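Long-range contacts in AgaA (Rhizobium radiobacter, PDB 6HLX), which binds the plant-tumour opine agropinic acid as the periplasmic substrate-binding protein of an ABC transporter that serves its import into the bacterium: residues Q244-F249 and S405-D410; F322-L327 and Y372-M377; N391-G396 and S444-F449. All coordinates share one frame; numbering follows the deposited sequence.

The three contacts meet on one mixed sheet, in which strand 240-245 lies between strands 446-451 and 374-379. Contact 1 continues the end of strand 240-245 into a loop, contact 2 pairs strand 374-379 with its other neighbour, 322-327, and contact 3 sets helix 388-393 against strand 446-451. The centre of contact 1 is about 12 Å from that of contact 2 and about 8 Å from that of contact 3. Contacts 1 and 2 are joined through the backbone, Asn246 N lying 2.8 Å from Asp373 O. Met377 spans from contact 2 to contact 3. Gln244 and Met377 line the agropinic acid pocket, and the Thr375 side chain is about 5 Å from the ligand.

Contact 1: residues Q244-F249 and S405-D410; sequences QFNTKF and SPYFND. With G9Z (agropinic acid), chain E.
Phe245 and Ser405, with CA atoms 4.7 Å apart, begin a short run in which the two chains advance in the same direction, Asn246 beside Pro406 and Thr247 beside Tyr407. The run overlaps two beta turns: Asn246-Phe249 is type I and Ser405-Phe408 type II, packed together at the end of strand 240-245 in a lobe of this periplasmic binding protein. Pro406 suits the second position of its turn because its ring restricts phi, while Tyr407 takes the positive phi of the third. The carbonyl between them, Pro406 O, is gripped twice by Thr247: the backbone N donates over 3.0 Å, and OG1 comes in on a lone pair in the carbonyl plane at 2.7 Å. With chi1 at 70°, OG1 lies between the backbone N and the carbonyl carbon, where both donors of threonine can reach one acceptor. Asn246 OD1 accepts from Lys248 N, forming an Asx turn, and also meets the Tyr407 ring edge in plane, 3.7 Å from CD2. Lys248 extends across one face of that ring; CE sits 3.8 Å from the centroid in a CH-pi contact, and NZ adds a cation-pi interaction. A lysine serves well here, since its aliphatic stem and its charged end both lie over the ring face, on the solvent-exposed side of the contact. Serine's short side chain brings Ser405 OG close to the strand's backbone: it accepts from Phe245 N over 2.9 Å, almost straight at 173°, and donates to Pro445 O. Gln244 offers both ends of its amide. NE2 bonds to the carbonyls of Thr402 and Asn404, which fixes the rotation of the group and leaves Gln244 OE1 directed at agropinic acid, whose hydroxyl OAS donates to it over 2.6 Å.

Contact 2: residues F322-L327 and Y372-M377; sequences FEVRLL and YDFTVM. With EDO (1,2-ethanediol), chain B.
Leu326 lays its CD1 methyl over the centre of the Phe374 ring, 3.7 Å from the centroid, a CH-pi contact. A chi1 of 69° leans the phenyl group toward strand 322-327 and so brings it under that methyl. The ring edge meets Arg325 O in plane, 3.4 Å from Phe374 CD1, while the Val324 side chain crosses the ring at about a right angle, with CG1 next to CE1. The leucine and valine branches thus give the ring apolar neighbours, and the carbonyl meets its C-H edge. Beyond them lie the backbone bonds: Leu327 N donates to Phe374 O over 2.9 Å, and Leu327 O takes two donors. Val376 N reaches it at 3.0 Å, and Thr375 OG1, 2.8 Å away, comes from 47° above the carbonyl plane. The two strands are parallel neighbours in an alpha/beta sheet. From strand 322-327 the chain passes through helix 333-347 to the adjoining parallel strand 351-356, a beta-alpha-beta unit. Leu326 also packs on Ala339 and Ile342 of that helix. The axes of segments 322-327 and 374-377 diverge by 31°, and near Asp373 a side chain and a water replace direct pairing. Asp373 OD2 accepts from Arg325 N over 3.0 Å with its anti lone pair; the short side chain takes the place a main-chain carbonyl has in regular pairing, consistent with the strands parting here. The water donates to Arg325 O and accepts from Asp373 N. Farther out, Arg325 turns its guanidinium group to a salt bridge with Asp356, and Asp373 OD1 accepts from an ethanediol molecule, probably a crystallisation additive. Thr375 OG1 is held in turn by Arg363 NH1, while NH2 of the same arginine is hydrogen-bonded to agropinic acid.

Contact 3: residues N391-G396 and S444-F449; sequences NYYYGG and SPLVYF
Tyr393 and Tyr448 approach from opposite directions, and Tyr448 OH donates to Tyr393 OH over 2.8 Å. The accepting hydroxyl lies at the edge of the Tyr448 ring, in its plane. Packing is tight round the Tyr393 ring, which chi1 of -72°, with CG opposite the carbonyl carbon, sends across to Pro445 and Leu446. Leu446 CD2 sits over the centre of one face, 4.0 Å from the centroid and 13° off the normal, in a CH-pi contact, while Pro445 CG comes to 3.4 Å from Tyr393 CE2. A compact proline and a branched leucine are well shaped to cradle a large aromatic group. At its polar end a water forms a bridge: Tyr393 OH donates to it over 2.6 Å, and it donates to Leu446 O, so the carbonyl of Leu446 is linked to Tyr393 through the water. The Tyr392 ring is the looser part, its CD2 staying 4.3 Å from Leu446 CG, although Tyr392 O is 3.4 Å from Leu446 CD2. Its hydroxyl turns to Leu380 O and Ser379 OG. The contact thus joins the C-terminal turn of helix 388-393 to segment 444-449, leading into strand 446-451. Behind it, Tyr393 packs on Ile413 and Leu417 of helix 411-422 and meets Phe436 of helix 426-443 edge-to-face, while Met377 of strand 374-379 touches Tyr392, Leu446 and Tyr448.

Contact 1: residues Q244-F249 and S405-D410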
loop_
_atom_site.group_PDB
_atom_site.type_symbol
_atom_site.label_atom_id
_atom_site.label_comp_id
_atom_site.label_asym_id
_atom_site.label_seq_id
_atom_site.Cartn_x
_atom_site.Cartn_y
_atom_site.Cartn_z
ATOM N N GLN A 244 -5.802 9.036 -9.703
ATOM C CA GLN A 244 -6.644 9.550 -8.621
ATOM C C GLN A 244 -6.886 11.002 -8.994
ATOM O O GLN A 244 -5.952 11.689 -9.433
ATOM C CB GLN A 244 -5.921 9.483 -7.262
ATOM C CG GLN A 244 -5.820 8.069 -6.739
ATOM C CD GLN A 244 -4.729 7.929 -5.725
ATOM O OE1 GLN A 244 -3.675 7.376 -6.036
ATOM N NE2 GLN A 244 -4.934 8.452 -4.506
ATOM N N PHE A 245 -8.123 11.463 -8.834
ATOM C CA PHE A 245 -8.524 12.831 -9.195
ATOM C C PHE A 245 -8.954 13.631 -7.975
ATOM O O PHE A 245 -9.763 13.137 -7.170
ATOM C CB PHE A 245 -9.732 12.779 -10.165
ATOM C CG PHE A 245 -9.493 12.020 -11.452
ATOM C CD1 PHE A 245 -9.746 10.659 -11.532
ATOM C CD2 PHE A 245 -9.020 12.669 -12.584
ATOM C CE1 PHE A 245 -9.541 9.961 -12.729
ATOM C CE2 PHE A 245 -8.802 11.966 -13.771
ATOM C CZ PHE A 245 -9.027 10.609 -13.823
ATOM N N ASN A 246 -8.512 14.893 -7.880
ATOM C CA ASN A 246 -9.026 15.755 -6.826
ATOM C C ASN A 246 -10.342 16.311 -7.378
ATOM O O ASN A 246 -10.337 17.138 -8.314
ATOM C CB ASN A 246 -8.061 16.889 -6.510
ATOM C CG ASN A 246 -8.506 17.734 -5.360
ATOM O OD1 ASN A 246 -9.702 17.867 -5.088
ATOM N ND2 ASN A 246 -7.545 18.319 -4.643
ATOM N N THR A 247 -11.467 15.865 -6.798
ATOM C CA THR A 247 -12.791 16.256 -7.296
ATOM C C THR A 247 -13.168 17.724 -6.995
ATOM O O THR A 247 -14.219 18.189 -7.483
ATOM C CB THR A 247 -13.876 15.279 -6.854
ATOM O OG1 THR A 247 -14.091 15.421 -5.457
ATOM C CG2 THR A 247 -13.584 13.827 -7.255
ATOM N N LYS A 248 -12.303 18.474 -6.275
ATOM C CA LYS A 248 -12.500 19.931 -6.082
ATOM C C LYS A 248 -11.984 20.703 -7.306
ATOM O O LYS A 248 -12.325 21.879 -7.484
ATOM C CB LYS A 248 -11.889 20.449 -4.772
ATOM C CG LYS A 248 -12.760 20.114 -3.574
ATOM C CD LYS A 248 -12.308 20.796 -2.295
ATOM C CE LYS A 248 -13.390 20.709 -1.240
ATOM N NZ LYS A 248 -12.939 21.259 0.065
ATOM N N PHE A 249 -11.213 20.022 -8.189
ATOM C CA PHE A 249 -10.774 20.618 -9.457
ATOM C C PHE A 249 -11.994 20.424 -10.348
ATOM O O PHE A 249 -12.345 19.286 -10.682
ATOM C CB PHE A 249 -9.511 19.928 -10.014
ATOM C CG PHE A 249 -9.002 20.531 -11.308
ATOM C CD1 PHE A 249 -8.377 21.774 -11.319
ATOM C CD2 PHE A 249 -9.132 19.847 -12.510
ATOM C CE1 PHE A 249 -7.904 22.327 -12.518
ATOM C CE2 PHE A 249 -8.658 20.396 -13.707
ATOM C CZ PHE A 249 -8.050 21.632 -13.705
ATOM N N SER A 405 -9.835 9.392 -4.524
ATOM C CA SER A 405 -9.959 10.602 -5.332
ATOM C C SER A 405 -10.506 11.675 -4.379
ATOM O O SER A 405 -11.671 11.587 -3.955
ATOM C CB SER A 405 -10.892 10.359 -6.516
ATOM O OG SER A 405 -10.065 9.780 -7.513
ATOM N N PRO A 406 -9.631 12.613 -3.933
ATOM C CA PRO A 406 -10.031 13.562 -2.889
ATOM C C PRO A 406 -11.434 14.148 -3.038
ATOM O O PRO A 406 -11.834 14.595 -4.124
ATOM C CB PRO A 406 -8.938 14.637 -2.944
ATOM C CG PRO A 406 -7.699 13.861 -3.318
ATOM C CD PRO A 406 -8.200 12.784 -4.284
ATOM N N TYR A 407 -12.213 14.058 -1.937
ATOM C CA TYR A 407 -13.565 14.603 -1.766
ATOM C C TYR A 407 -14.669 13.881 -2.544
ATOM O O TYR A 407 -15.831 14.274 -2.422
ATOM C CB TYR A 407 -13.617 16.131 -2.032
ATOM C CG TYR A 407 -12.542 16.864 -1.257
ATOM C CD1 TYR A 407 -12.668 17.082 0.115
ATOM C CD2 TYR A 407 -11.347 17.236 -1.868
ATOM C CE1 TYR A 407 -11.647 17.688 0.852
ATOM C CE2 TYR A 407 -10.327 17.858 -1.146
ATOM C CZ TYR A 407 -10.487 18.088 0.212
ATOM O OH TYR A 407 -9.486 18.696 0.928
ATOM N N PHE A 408 -14.348 12.780 -3.252
ATOM C CA PHE A 408 -15.393 11.986 -3.890
ATOM C C PHE A 408 -16.262 11.370 -2.774
ATOM O O PHE A 408 -15.733 10.797 -1.814
ATOM C CB PHE A 408 -14.797 10.863 -4.756
ATOM C CG PHE A 408 -15.869 9.968 -5.356
ATOM C CD1 PHE A 408 -16.662 10.415 -6.409
ATOM C CD2 PHE A 408 -16.089 8.686 -4.856
ATOM C CE1 PHE A 408 -17.666 9.595 -6.947
ATOM C CE2 PHE A 408 -17.081 7.861 -5.396
ATOM C CZ PHE A 408 -17.868 8.319 -6.438
ATOM N N ASN A 409 -17.580 11.473 -2.930
ATOM C CA ASN A 409 -18.528 10.957 -1.945
ATOM C C ASN A 409 -19.853 10.699 -2.653
ATOM O O ASN A 409 -20.550 11.645 -3.008
ATOM C CB ASN A 409 -18.685 12.000 -0.808
ATOM C CG ASN A 409 -19.438 11.563 0.428
ATOM O OD1 ASN A 409 -19.684 10.383 0.668
ATOM N ND2 ASN A 409 -19.799 12.527 1.264
ATOM N N ASP A 410 -20.151 9.424 -2.947
ATOM C CA ASP A 410 -21.418 9.042 -3.591
ATOM C C ASP A 410 -22.226 8.172 -2.624
ATOM O O ASP A 410 -21.724 7.130 -2.174
ATOM C CB ASP A 410 -21.159 8.297 -4.912
ATOM C CG ASP A 410 -22.444 7.823 -5.569
ATOM O OD1 ASP A 410 -23.216 8.684 -6.061
ATOM O OD2 ASP A 410 -22.652 6.589 -5.650
HETATM O OAM G9Z E . 5.804 3.759 -2.253
HETATM C CAB G9Z E . 5.729 3.849 -3.486
HETATM C CAC G9Z E . 6.805 4.287 -4.285
HETATM C CB G9Z E . 6.298 4.231 -5.759
HETATM C CA G9Z E . 4.817 3.908 -5.656
HETATM C C G9Z E . 4.472 2.800 -6.494
HETATM O O G9Z E . 4.633 1.630 -6.050
HETATM N N G9Z E . 4.598 3.669 -4.192
HETATM C CAG G9Z E . 3.297 3.173 -3.599
HETATM C CAH G9Z E . 2.305 4.328 -3.451
HETATM O OAP G9Z E . 2.016 4.794 -4.769
HETATM C CAI G9Z E . 1.008 3.908 -2.753
HETATM O OAQ G9Z E . 1.333 3.060 -1.623
HETATM C CAJ G9Z E . 0.227 5.145 -2.193
HETATM O OAR G9Z E . -0.978 4.698 -1.544
HETATM C CAK G9Z E . -0.095 6.272 -3.204
HETATM O OAT G9Z E . -0.549 7.440 -2.492
HETATM C CAL G9Z E . -1.100 5.836 -4.281
HETATM O OAS G9Z E . -1.253 6.883 -5.264
HETATM O OXT G9Z E . 4.052 3.048 -7.657
#

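Contact 2: residues F322-L327 and Y372-M377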
loop_
_atom_site.group_PDB
_atom_site.type_symbol
_atom_site.label_atom_id
_atom_site.label_comp_id
_atom_site.label_asym_id
_atom_site.label_seq_id
_atom_site.Cartn_x
_atom_site.Cartn_y
_atom_site.Cartn_z
ATOM N N PHE A 322 -9.000 21.878 -21.450
ATOM C CA PHE A 322 -8.631 22.715 -20.305
ATOM C C PHE A 322 -7.172 22.483 -19.954
ATOM O O PHE A 322 -6.562 21.533 -20.462
ATOM C CB PHE A 322 -9.533 22.411 -19.070
ATOM C CG PHE A 322 -9.602 20.951 -18.655
ATOM C CD1 PHE A 322 -8.646 20.408 -17.800
ATOM C CD2 PHE A 322 -10.625 20.128 -19.115
ATOM C CE1 PHE A 322 -8.708 19.054 -17.412
ATOM C CE2 PHE A 322 -10.684 18.779 -18.739
ATOM C CZ PHE A 322 -9.723 18.248 -17.893
ATOM N N GLU A 323 -6.634 23.316 -19.047
ATOM C CA GLU A 323 -5.259 23.173 -18.555
ATOM C C GLU A 323 -5.312 22.501 -17.182
ATOM O O GLU A 323 -6.219 22.770 -16.387
ATOM C CB GLU A 323 -4.576 24.541 -18.442
ATOM C CG GLU A 323 -4.525 25.315 -19.753
ATOM C CD GLU A 323 -3.830 26.666 -19.724
ATOM O OE1 GLU A 323 -3.481 27.165 -20.819
ATOM O OE2 GLU A 323 -3.637 27.228 -18.620
ATOM N N VAL A 324 -4.332 21.623 -16.887
ATOM C CA VAL A 324 -4.310 20.911 -15.620
ATOM C C VAL A 324 -2.874 20.512 -15.295
ATOM O O VAL A 324 -2.053 20.408 -16.199
ATOM C CB VAL A 324 -5.262 19.667 -15.677
ATOM C CG1 VAL A 324 -4.802 18.650 -16.715
ATOM C CG2 VAL A 324 -5.460 19.008 -14.311
ATOM N N ARG A 325 -2.601 20.230 -14.025
ATOM C CA ARG A 325 -1.295 19.754 -13.605
ATOM C C ARG A 325 -1.416 18.321 -13.119
ATOM O O ARG A 325 -2.342 18.011 -12.371
ATOM C CB ARG A 325 -0.723 20.629 -12.482
ATOM C CG ARG A 325 -0.556 22.109 -12.874
ATOM C CD ARG A 325 0.421 22.819 -11.952
ATOM N NE ARG A 325 1.804 22.398 -12.194
ATOM C CZ ARG A 325 2.639 22.992 -13.042
ATOM N NH1 ARG A 325 2.247 24.048 -13.746
ATOM N NH2 ARG A 325 3.876 22.534 -13.192
ATOM N N LEU A 326 -0.481 17.454 -13.536
ATOM C CA LEU A 326 -0.431 16.048 -13.104
ATOM C C LEU A 326 0.743 15.843 -12.167
ATOM O O LEU A 326 1.898 16.084 -12.546
ATOM C CB LEU A 326 -0.295 15.114 -14.311
ATOM C CG LEU A 326 -0.112 13.591 -14.078
ATOM C CD1 LEU A 326 -1.312 12.996 -13.332
ATOM C CD2 LEU A 326 0.060 12.881 -15.408
ATOM N N LEU A 327 0.438 15.356 -10.963
ATOM C CA LEU A 327 1.473 15.055 -9.968
ATOM C C LEU A 327 1.949 13.621 -10.121
ATOM O O LEU A 327 1.148 12.678 -10.077
ATOM C CB LEU A 327 0.939 15.278 -8.539
ATOM C CG LEU A 327 1.864 14.877 -7.380
ATOM C CD1 LEU A 327 3.169 15.716 -7.366
ATOM C CD2 LEU A 327 1.128 14.934 -6.046
ATOM N N TYR A 372 -3.046 18.659 -5.202
ATOM C CA TYR A 372 -2.870 18.288 -6.602
ATOM C C TYR A 372 -4.211 18.361 -7.323
ATOM O O TYR A 372 -5.240 18.393 -6.650
ATOM C CB TYR A 372 -2.281 16.856 -6.701
ATOM C CG TYR A 372 -3.134 15.728 -6.144
ATOM C CD1 TYR A 372 -4.090 15.094 -6.936
ATOM C CD2 TYR A 372 -2.899 15.206 -4.869
ATOM C CE1 TYR A 372 -4.811 13.996 -6.470
ATOM C CE2 TYR A 372 -3.649 14.132 -4.374
ATOM C CZ TYR A 372 -4.596 13.521 -5.184
ATOM O OH TYR A 372 -5.285 12.408 -4.753
ATOM N N ASP A 373 -4.194 18.341 -8.680
ATOM C CA ASP A 373 -5.398 18.316 -9.543
ATOM C C ASP A 373 -5.698 16.817 -9.799
ATOM O O ASP A 373 -6.809 16.349 -9.566
ATOM C CB ASP A 373 -5.121 19.041 -10.869
ATOM C CG ASP A 373 -4.817 20.530 -10.738
ATOM O OD1 ASP A 373 -5.197 21.124 -9.713
ATOM O OD2 ASP A 373 -4.176 21.092 -11.659
ATOM N N PHE A 374 -4.676 16.070 -10.242
ATOM C CA PHE A 374 -4.729 14.606 -10.371
ATOM C C PHE A 374 -3.354 14.030 -10.226
ATOM O O PHE A 374 -2.372 14.766 -10.318
ATOM C CB PHE A 374 -5.481 14.088 -11.616
ATOM C CG PHE A 374 -4.928 14.264 -13.013
ATOM C CD1 PHE A 374 -4.248 15.433 -13.374
ATOM C CD2 PHE A 374 -5.236 13.343 -14.019
ATOM C CE1 PHE A 374 -3.846 15.647 -14.699
ATOM C CE2 PHE A 374 -4.831 13.558 -15.344
ATOM C CZ PHE A 374 -4.139 14.709 -15.672
ATOM N N THR A 375 -3.271 12.740 -9.866
ATOM C CA THR A 375 -1.963 12.113 -9.605
ATOM C C THR A 375 -1.895 10.722 -10.169
ATOM O O THR A 375 -2.921 10.035 -10.224
ATOM C CB THR A 375 -1.606 12.136 -8.093
ATOM O OG1 THR A 375 -0.267 11.646 -7.886
ATOM C CG2 THR A 375 -2.567 11.282 -7.214
ATOM N N VAL A 376 -0.703 10.347 -10.658
ATOM C CA VAL A 376 -0.444 8.977 -11.110
ATOM C C VAL A 376 -0.591 8.079 -9.859
ATOM O O VAL A 376 -0.002 8.345 -8.799
ATOM C CB VAL A 376 0.955 8.842 -11.753
ATOM C CG1 VAL A 376 1.332 7.377 -11.976
ATOM C CG2 VAL A 376 1.005 9.623 -13.073
ATOM N N MET A 377 -1.367 7.004 -10.004
ATOM C CA MET A 377 -1.634 6.066 -8.916
ATOM C C MET A 377 -0.930 4.761 -9.266
ATOM O O MET A 377 -1.235 4.171 -10.293
ATOM C CB MET A 377 -3.180 5.834 -8.831
ATOM C CG MET A 377 -3.598 4.678 -7.904
ATOM S SD MET A 377 -5.398 4.502 -7.773
ATOM C CE MET A 377 -5.852 3.983 -9.502
HETATM C C1 EDO B . -8.422 22.290 -6.130
HETATM O O1 EDO B . -8.769 23.181 -7.172
HETATM C C2 EDO B . -7.890 20.975 -6.751
HETATM O O2 EDO B . -6.665 21.202 -7.427
HETATM O O HOH W 1 -1.613 18.095 -9.779
#

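Contact 3: residues N391-G396 and S444-F449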
loop_
_atom_site.group_PDB
_atom_site.type_symbol
_atom_site.label_atom_id
_atom_site.label_comp_id
_atom_site.label_asym_id
_atom_site.label_seq_id
_atom_site.Cartn_x
_atom_site.Cartn_y
_atom_site.Cartn_z
ATOM N N ASN A 391 -11.415 1.726 0.920
ATOM C CA ASN A 391 -10.264 2.604 1.046
ATOM C C ASN A 391 -10.114 3.518 -0.194
ATOM O O ASN A 391 -9.715 4.674 -0.062
ATOM C CB ASN A 391 -9.016 1.771 1.299
ATOM C CG ASN A 391 -7.748 2.573 1.432
ATOM O OD1 ASN A 391 -7.666 3.597 2.163
ATOM N ND2 ASN A 391 -6.740 2.133 0.713
ATOM N N TYR A 392 -10.510 3.005 -1.383
ATOM C CA TYR A 392 -10.472 3.736 -2.651
ATOM C C TYR A 392 -11.721 4.574 -2.929
ATOM O O TYR A 392 -11.610 5.650 -3.513
ATOM C CB TYR A 392 -10.287 2.722 -3.816
ATOM C CG TYR A 392 -8.855 2.262 -3.936
ATOM C CD1 TYR A 392 -8.319 1.328 -3.042
ATOM C CD2 TYR A 392 -8.026 2.769 -4.927
ATOM C CE1 TYR A 392 -6.973 0.967 -3.099
ATOM C CE2 TYR A 392 -6.681 2.398 -5.004
ATOM C CZ TYR A 392 -6.165 1.490 -4.092
ATOM O OH TYR A 392 -4.826 1.193 -4.139
ATOM N N TYR A 393 -12.917 4.050 -2.589
ATOM C CA TYR A 393 -14.202 4.628 -3.022
ATOM C C TYR A 393 -15.091 5.289 -1.989
ATOM O O TYR A 393 -15.956 6.083 -2.374
ATOM C CB TYR A 393 -15.034 3.517 -3.701
ATOM C CG TYR A 393 -14.498 3.134 -5.066
ATOM C CD1 TYR A 393 -13.483 2.188 -5.197
ATOM C CD2 TYR A 393 -15.004 3.717 -6.228
ATOM C CE1 TYR A 393 -12.959 1.854 -6.445
ATOM C CE2 TYR A 393 -14.506 3.373 -7.484
ATOM C CZ TYR A 393 -13.470 2.453 -7.585
ATOM O OH TYR A 393 -12.965 2.110 -8.817
ATOM N N TYR A 394 -14.985 4.898 -0.710
ATOM C CA TYR A 394 -15.911 5.408 0.304
ATOM C C TYR A 394 -15.738 6.913 0.542
ATOM O O TYR A 394 -14.650 7.448 0.353
ATOM C CB TYR A 394 -15.673 4.669 1.631
ATOM C CG TYR A 394 -16.873 4.705 2.554
ATOM C CD1 TYR A 394 -17.962 3.865 2.344
ATOM C CD2 TYR A 394 -16.940 5.609 3.608
ATOM C CE1 TYR A 394 -19.079 3.906 3.174
ATOM C CE2 TYR A 394 -18.058 5.663 4.445
ATOM C CZ TYR A 394 -19.108 4.778 4.246
ATOM O OH TYR A 394 -20.213 4.799 5.068
ATOM N N GLY A 395 -16.799 7.557 1.004
ATOM C CA GLY A 395 -16.733 8.935 1.459
ATOM C C GLY A 395 -16.231 8.912 2.896
ATOM O O GLY A 395 -15.059 8.601 3.147
ATOM N N GLY A 396 -17.134 9.150 3.853
ATOM C CA GLY A 396 -16.765 9.121 5.268
ATOM C C GLY A 396 -16.156 10.414 5.780
ATOM O O GLY A 396 -16.218 11.453 5.107
ATOM N N SER A 444 -16.753 6.511 -12.455
ATOM C CA SER A 444 -15.303 6.478 -12.648
ATOM C C SER A 444 -14.516 7.469 -11.752
ATOM O O SER A 444 -13.707 8.242 -12.282
ATOM C CB SER A 444 -14.959 6.676 -14.120
ATOM O OG SER A 444 -15.236 5.486 -14.838
ATOM N N PRO A 445 -14.719 7.476 -10.410
ATOM C CA PRO A 445 -13.895 8.354 -9.550
ATOM C C PRO A 445 -12.418 7.977 -9.648
ATOM O O PRO A 445 -11.557 8.830 -9.488
ATOM C CB PRO A 445 -14.431 8.086 -8.145
ATOM C CG PRO A 445 -15.003 6.692 -8.217
ATOM C CD PRO A 445 -15.606 6.608 -9.595
ATOM N N LEU A 446 -12.131 6.682 -9.914
ATOM C CA LEU A 446 -10.776 6.162 -10.127
ATOM C C LEU A 446 -10.729 5.645 -11.561
ATOM O O LEU A 446 -11.701 5.063 -12.038
ATOM C CB LEU A 446 -10.442 4.993 -9.180
ATOM C CG LEU A 446 -10.113 5.262 -7.684
ATOM C CD1 LEU A 446 -8.901 6.198 -7.502
ATOM C CD2 LEU A 446 -11.318 5.727 -6.898
ATOM N N VAL A 447 -9.588 5.829 -12.225
ATOM C CA VAL A 447 -9.390 5.323 -13.586
ATOM C C VAL A 447 -8.178 4.398 -13.527
ATOM O O VAL A 447 -7.181 4.715 -12.849
ATOM C CB VAL A 447 -9.248 6.478 -14.607
ATOM C CG1 VAL A 447 -8.573 6.000 -15.886
ATOM C CG2 VAL A 447 -10.618 7.098 -14.915
ATOM N N TYR A 448 -8.262 3.229 -14.216
ATOM C CA TYR A 448 -7.181 2.239 -14.159
ATOM C C TYR A 448 -6.686 1.933 -15.562
ATOM O O TYR A 448 -7.497 1.814 -16.488
ATOM C CB TYR A 448 -7.691 0.939 -13.510
ATOM C CG TYR A 448 -8.367 1.144 -12.175
ATOM C CD1 TYR A 448 -9.741 1.362 -12.094
ATOM C CD2 TYR A 448 -7.646 1.051 -10.983
ATOM C CE1 TYR A 448 -10.372 1.553 -10.863
ATOM C CE2 TYR A 448 -8.271 1.218 -9.747
ATOM C CZ TYR A 448 -9.640 1.444 -9.695
ATOM O OH TYR A 448 -10.275 1.596 -8.490
ATOM N N PHE A 449 -5.359 1.750 -15.704
ATOM C CA PHE A 449 -4.786 1.517 -17.024
ATOM C C PHE A 449 -4.131 0.184 -17.224
ATOM O O PHE A 449 -4.228 -0.349 -18.330
ATOM C CB PHE A 449 -3.767 2.622 -17.359
ATOM C CG PHE A 449 -4.399 3.993 -17.491
ATOM C CD1 PHE A 449 -5.546 4.178 -18.258
ATOM C CD2 PHE A 449 -3.854 5.091 -16.828
ATOM C CE1 PHE A 449 -6.132 5.454 -18.377
ATOM C CE2 PHE A 449 -4.438 6.361 -16.951
ATOM C CZ PHE A 449 -5.572 6.527 -17.715
HETATM O O HOH W 2 -13.789 3.802 -10.674
#